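Local structure of diaminobutyrate-pyruvate transaminase and L-2,4-diaminobutyrate decarboxylase (Vibrio parahaemolyticus, 2QMA) at residues R204-K209 and A228-D233; K244-I249 and V285-W290. The protein probably uses pyridoxal 5'-phosphate for transamination and carbon-carbon bond cleavage, this chain being its C-terminal decarboxylase-like domain. One frame throughout, in Å; residues are numbered along the deposited sequence.

Overall arrangement
Both contacts belong to the seven-stranded mixed sheet and its helices, with centres about 11 Å apart. Interaction 1 is made within the sheet. It pairs strand 203-208 with strand 229-232, the outermost strand at that end within this chain. It is partly buried, with Lys209 and Asp233 exposed. Interaction 2 lies in the helical layer on one face, between helices 245-254 and 277-287. It is largely buried, with Lys286 exposed at its margin. The first contact is mainly backbone hydrogen bonds with apolar side chains. The second is all side chain: a salt bridge and a His-carboxylate hydrogen bond beside a buried apolar patch. Helix 245-254 connects them: Val248 touches Met230, and Leu245 packs on Val206 and Val232.

Interaction 1: residues R204-K209 and A228-D233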
loop_
_atom_site.group_PDB
_atom_site.type_symbol
_atom_site.label_atom_id
_atom_site.label_comp_id
_atom_site.label_asym_id
_atom_site.label_seq_id
_atom_site.Cartn_x
_atom_site.Cartn_y
_atom_site.Cartn_z
ATOM N N ARG A 204 -18.031 -1.642 -22.116
ATOM C CA ARG A 204 -18.071 -0.229 -21.737
ATOM C C ARG A 204 -18.400 -0.075 -20.253
ATOM O O ARG A 204 -19.287 -0.762 -19.730
ATOM C CB ARG A 204 -19.107 0.567 -22.554
ATOM C CG ARG A 204 -18.760 0.766 -24.046
ATOM C CD ARG A 204 -17.490 1.599 -24.244
ATOM N NE ARG A 204 -17.236 1.859 -25.678
ATOM C CZ ARG A 204 -16.572 1.026 -26.464
ATOM N NH1 ARG A 204 -16.132 -0.119 -25.949
ATOM N NH2 ARG A 204 -16.351 1.321 -27.765
ATOM N N ILE A 205 -17.688 0.855 -19.615
ATOM C CA ILE A 205 -17.955 1.244 -18.244
ATOM C C ILE A 205 -18.607 2.640 -18.303
ATOM O O ILE A 205 -18.082 3.591 -18.919
ATOM C CB ILE A 205 -16.665 1.367 -17.449
ATOM C CG1 ILE A 205 -15.871 0.047 -17.458
ATOM C CG2 ILE A 205 -16.942 1.968 -16.028
ATOM C CD1 ILE A 205 -14.347 0.237 -17.129
ATOM N N VAL A 206 -19.767 2.746 -17.682
ATOM C CA VAL A 206 -20.519 3.982 -17.683
ATOM C C VAL A 206 -20.186 4.765 -16.396
ATOM O O VAL A 206 -20.187 4.200 -15.285
ATOM C CB VAL A 206 -22.075 3.683 -17.753
ATOM C CG1 VAL A 206 -22.850 5.008 -17.734
ATOM C CG2 VAL A 206 -22.438 2.804 -18.938
ATOM N N CYS A 207 -19.841 6.039 -16.541
ATOM C CA CYS A 207 -19.616 6.910 -15.382
ATOM C C CYS A 207 -19.990 8.359 -15.732
ATOM O O CYS A 207 -20.365 8.653 -16.865
ATOM C CB CYS A 207 -18.160 6.808 -14.905
ATOM S SG CYS A 207 -16.984 7.422 -16.070
ATOM N N SER A 208 -19.925 9.246 -14.755
ATOM C CA SER A 208 -20.287 10.642 -15.001
ATOM C C SER A 208 -19.021 11.390 -15.373
ATOM O O SER A 208 -17.908 10.909 -15.143
ATOM C CB SER A 208 -20.993 11.264 -13.811
ATOM O OG SER A 208 -20.090 11.769 -12.861
ATOM N N LYS A 209 -19.189 12.571 -15.958
ATOM C CA LYS A 209 -18.066 13.465 -16.205
ATOM C C LYS A 209 -17.309 13.882 -14.933
ATOM O O LYS A 209 -16.145 14.310 -15.006
ATOM C CB LYS A 209 -18.540 14.682 -17.012
ATOM C CG LYS A 209 -19.246 14.268 -18.326
ATOM C CD LYS A 209 -18.802 15.102 -19.515
ATOM C CE LYS A 209 -17.545 14.479 -20.157
ATOM N NZ LYS A 209 -17.103 15.209 -21.410
ATOM N N ALA A 228 -12.951 2.500 -23.468
ATOM C CA ALA A 228 -13.967 1.661 -22.823
ATOM C C ALA A 228 -14.880 2.491 -21.867
ATOM O O ALA A 228 -15.922 2.019 -21.412
ATOM C CB ALA A 228 -13.302 0.469 -22.073
ATOM N N VAL A 229 -14.474 3.714 -21.540
ATOM C CA VAL A 229 -15.251 4.505 -20.577
ATOM C C VAL A 229 -16.232 5.377 -21.326
ATOM O O VAL A 229 -15.850 6.162 -22.193
ATOM C CB VAL A 229 -14.345 5.354 -19.668
ATOM C CG1 VAL A 229 -15.171 6.167 -18.639
ATOM C CG2 VAL A 229 -13.349 4.481 -18.945
HETATM N N MSE A 230 -17.507 5.232 -20.964
HETATM C CA MSE A 230 -18.612 5.947 -21.587
HETATM C C MSE A 230 -19.093 6.968 -20.568
HETATM O O MSE A 230 -19.605 6.602 -19.509
HETATM C CB MSE A 230 -19.721 4.917 -21.791
HETATM C CG MSE A 230 -20.273 4.867 -23.112
HETATM SE SE MSE A 230 -21.551 3.382 -23.048
HETATM C CE MSE A 230 -22.700 4.449 -23.985
ATOM N N THR A 231 -18.909 8.253 -20.840
ATOM C CA THR A 231 -19.255 9.223 -19.818
ATOM C C THR A 231 -20.683 9.747 -20.038
ATOM O O THR A 231 -21.188 9.816 -21.168
ATOM C CB THR A 231 -18.257 10.386 -19.705
ATOM O OG1 THR A 231 -18.408 11.223 -20.856
ATOM C CG2 THR A 231 -16.790 9.898 -19.594
ATOM N N VAL A 232 -21.350 10.070 -18.947
ATOM C CA VAL A 232 -22.684 10.650 -18.991
ATOM C C VAL A 232 -22.576 12.065 -18.432
ATOM O O VAL A 232 -21.819 12.305 -17.488
ATOM C CB VAL A 232 -23.677 9.813 -18.126
ATOM C CG1 VAL A 232 -25.101 10.361 -18.211
ATOM C CG2 VAL A 232 -23.648 8.342 -18.567
ATOM N N ASP A 233 -23.362 12.994 -18.974
ATOM C CA ASP A 233 -23.340 14.369 -18.497
ATOM C C ASP A 233 -23.620 14.431 -17.007
ATOM O O ASP A 233 -24.367 13.598 -16.477
ATOM C CB ASP A 233 -24.398 15.188 -19.228
ATOM C CG ASP A 233 -24.058 15.409 -20.695
ATOM O OD1 ASP A 233 -22.881 15.200 -21.066
ATOM O OD2 ASP A 233 -24.968 15.790 -21.469
#
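Ile205 and Val229, Val206 and Met230, Cys207 and Thr231, and Ser208 and Val232 pair as parallel neighbours in the seven-stranded mixed sheet of the pyridoxal-phosphate-dependent decarboxylase domain. The two strands and helix 214-221, between them in sequence, form a beta-alpha-beta unit.

Five backbone hydrogen bonds join the segments. Ile205 N binds Ala228 O, and Ile205 O accepts from Met230 N at 2.7 Å. Cys207 likewise uses both its N and its O, to Met230 O and Val232 N. Lys209 N closes the ladder on Val232 O at 3.1 Å. Each of these five carbonyl oxygens also receives a CA-H...O contact, such as Thr231 CA on Cys207 O.

Apolar contacts line both faces. On the face of Val206, Val206 CG1 meets Val232 CG2 at 3.5 Å, and helix 245-254 covers them. Selenomethionine Met230 also lies here, SE 3.8 Å from Arg204 CB, the side chains crossing at about a right angle. The guanidinium of Arg204 is hydrogen-bonded through NH1 to Asp201 O. On the face of Cys207, helix 214-221 packs on Ile205, Cys207 and Val229. Cys207 SG sits between its own backbone N and carbonyl carbon (chi1 66°), 3.4 Å from Val229 CG1.

Interaction 2: residues K244-I249 and V285-W290; sequences KLDEVI and VKHDMW
Asp246 OD1 takes two donors, from Lys286 and His287. His287 NE2 gives it a hydrogen bond of 2.9 Å. The oxygen lies near the plane of the imidazole, but the donor stands 39° out of the carboxylate plane. Lys286 NZ makes a salt bridge to the same OD1, also at 2.9 Å, on its syn side and from the opposite face of the carboxylate. The fully extended Lys286 chain carries the ammonium across. The contact joins helices 245-254 and 277-287 on one side of the sheet, away from the predicted cofactor lysine, Lys325.

The second ring nitrogen, His287 ND1, is hydrogen-bonded to Lys253 NZ, one turn beyond Ile249 on helix 245-254. Both ring nitrogens are thus tied to that helix, fixing the ring's rotation.

Ile249 CG2 makes a CH-pi contact 3.5 Å from the ring centroid of His287, only 10° off the normal. Lys286 CG lies over the opposite face. Ile249 CD1 meets CE of selenomethionine Met289 tip to tip at 3.9 Å, and Pro259 touches both residues.

A Schellman motif at Asp288 then turns the chain toward strand 290-295. ND1 accepting from Lys253 and NE2 donating to Asp246 are consistent with a neutral imidazole.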
loop_
_atom_site.group_PDB
_atom_site.type_symbol
_atom_site.label_atom_id
_atom_site.label_comp_id
_atom_site.label_asym_id
_atom_site.label_seq_id
_atom_site.Cartn_x
_atom_site.Cartn_y
_atom_site.Cartn_z
ATOM N N LYS A 244 -30.835 11.198 -19.189
ATOM C CA LYS A 244 -30.649 10.410 -20.426
ATOM C C LYS A 244 -29.852 9.111 -20.236
ATOM O O LYS A 244 -29.328 8.559 -21.198
ATOM C CB LYS A 244 -30.024 11.298 -21.525
ATOM C CG LYS A 244 -30.754 12.629 -21.736
ATOM C CD LYS A 244 -32.249 12.433 -22.076
ATOM C CE LYS A 244 -32.921 13.729 -22.522
ATOM N NZ LYS A 244 -34.321 13.463 -22.961
ATOM N N LEU A 245 -29.771 8.618 -19.003
ATOM C CA LEU A 245 -28.858 7.571 -18.701
ATOM C C LEU A 245 -29.415 6.329 -19.371
ATOM O O LEU A 245 -28.680 5.621 -20.063
ATOM C CB LEU A 245 -28.689 7.401 -17.183
ATOM C CG LEU A 245 -28.018 6.110 -16.663
ATOM C CD1 LEU A 245 -26.587 5.921 -17.288
ATOM C CD2 LEU A 245 -27.966 6.066 -15.128
ATOM N N ASP A 246 -30.720 6.084 -19.202
ATOM C CA ASP A 246 -31.330 4.911 -19.839
ATOM C C ASP A 246 -31.130 4.925 -21.351
ATOM O O ASP A 246 -30.765 3.915 -21.900
ATOM C CB ASP A 246 -32.792 4.752 -19.470
ATOM C CG ASP A 246 -33.377 3.456 -19.990
ATOM O OD1 ASP A 246 -33.058 2.376 -19.456
ATOM O OD2 ASP A 246 -34.154 3.522 -20.946
ATOM N N GLU A 247 -31.359 6.074 -22.011
ATOM C CA GLU A 247 -31.227 6.152 -23.474
ATOM C C GLU A 247 -29.758 6.004 -23.971
ATOM O O GLU A 247 -29.529 5.395 -25.016
ATOM C CB GLU A 247 -31.934 7.402 -24.078
ATOM C CG GLU A 247 -31.261 8.730 -23.809
ATOM C CD GLU A 247 -31.711 9.895 -24.760
ATOM O OE1 GLU A 247 -32.620 9.732 -25.635
ATOM O OE2 GLU A 247 -31.137 10.993 -24.619
ATOM N N VAL A 248 -28.790 6.545 -23.222
ATOM C CA VAL A 248 -27.355 6.386 -23.524
ATOM C C VAL A 248 -26.974 4.889 -23.502
ATOM O O VAL A 248 -26.293 4.397 -24.403
ATOM C CB VAL A 248 -26.458 7.235 -22.560
ATOM C CG1 VAL A 248 -25.023 6.714 -22.515
ATOM C CG2 VAL A 248 -26.437 8.726 -23.003
ATOM N N ILE A 249 -27.422 4.173 -22.475
ATOM C CA ILE A 249 -27.150 2.761 -22.377
ATOM C C ILE A 249 -27.875 2.011 -23.512
ATOM O O ILE A 249 -27.270 1.177 -24.190
ATOM C CB ILE A 249 -27.579 2.225 -21.012
ATOM C CG1 ILE A 249 -26.710 2.851 -19.943
ATOM C CG2 ILE A 249 -27.447 0.670 -20.989
ATOM C CD1 ILE A 249 -27.227 2.709 -18.540
ATOM N N VAL A 285 -29.828 -3.333 -12.620
ATOM C CA VAL A 285 -30.786 -4.479 -12.714
ATOM C C VAL A 285 -31.349 -4.571 -14.151
ATOM O O VAL A 285 -31.301 -5.604 -14.771
ATOM C CB VAL A 285 -31.971 -4.365 -11.651
ATOM C CG1 VAL A 285 -33.091 -5.384 -11.920
ATOM C CG2 VAL A 285 -31.442 -4.526 -10.220
ATOM N N LYS A 286 -31.832 -3.447 -14.700
ATOM C CA LYS A 286 -32.472 -3.453 -16.030
ATOM C C LYS A 286 -31.519 -3.924 -17.123
ATOM O O LYS A 286 -31.899 -4.750 -17.953
ATOM C CB LYS A 286 -32.989 -2.063 -16.412
ATOM C CG LYS A 286 -33.753 -2.092 -17.756
ATOM C CD LYS A 286 -34.175 -0.740 -18.207
ATOM C CE LYS A 286 -35.089 -0.836 -19.468
ATOM N NZ LYS A 286 -35.246 0.551 -20.035
ATOM N N HIS A 287 -30.303 -3.392 -17.096
ATOM C CA HIS A 287 -29.270 -3.596 -18.134
ATOM C C HIS A 287 -28.258 -4.684 -17.806
ATOM O O HIS A 287 -27.387 -4.946 -18.591
ATOM C CB HIS A 287 -28.635 -2.256 -18.514
ATOM C CG HIS A 287 -29.635 -1.282 -19.079
ATOM N ND1 HIS A 287 -30.235 -1.476 -20.305
ATOM C CD2 HIS A 287 -30.147 -0.129 -18.587
ATOM C CE1 HIS A 287 -31.051 -0.464 -20.560
ATOM N NE2 HIS A 287 -31.017 0.366 -19.533
ATOM N N ASP A 288 -28.467 -5.401 -16.694
ATOM C CA ASP A 288 -27.601 -6.510 -16.328
ATOM C C ASP A 288 -26.143 -6.094 -16.195
ATOM O O ASP A 288 -25.273 -6.690 -16.837
ATOM C CB ASP A 288 -27.772 -7.666 -17.331
ATOM C CG ASP A 288 -28.986 -8.504 -16.986
ATOM O OD1 ASP A 288 -28.976 -9.114 -15.875
ATOM O OD2 ASP A 288 -29.959 -8.487 -17.764
HETATM N N MSE A 289 -25.906 -5.040 -15.399
HETATM C CA MSE A 289 -24.536 -4.499 -15.141
HETATM C C MSE A 289 -24.140 -4.653 -13.687
HETATM O O MSE A 289 -24.970 -4.817 -12.791
HETATM C CB MSE A 289 -24.415 -2.979 -15.520
HETATM C CG MSE A 289 -24.985 -2.592 -16.909
HETATM SE SE MSE A 289 -24.867 -0.725 -17.343
HETATM C CE MSE A 289 -26.096 -0.030 -16.003
ATOM N N TRP A 290 -22.838 -4.538 -13.472
ATOM C CA TRP A 290 -22.215 -4.404 -12.144
ATOM C C TRP A 290 -22.181 -2.918 -11.721
ATOM O O TRP A 290 -21.582 -2.094 -12.419
ATOM C CB TRP A 290 -20.778 -4.876 -12.324
ATOM C CG TRP A 290 -19.958 -4.921 -11.122
ATOM C CD1 TRP A 290 -19.436 -3.840 -10.413
ATOM C CD2 TRP A 290 -19.466 -6.104 -10.475
ATOM N NE1 TRP A 290 -18.693 -4.307 -9.349
ATOM C CE2 TRP A 290 -18.679 -5.679 -9.368
ATOM C CE3 TRP A 290 -19.631 -7.478 -10.710
ATOM C CZ2 TRP A 290 -18.071 -6.589 -8.476
ATOM C CZ3 TRP A 290 -19.020 -8.368 -9.850
ATOM C CH2 TRP A 290 -18.257 -7.929 -8.742
#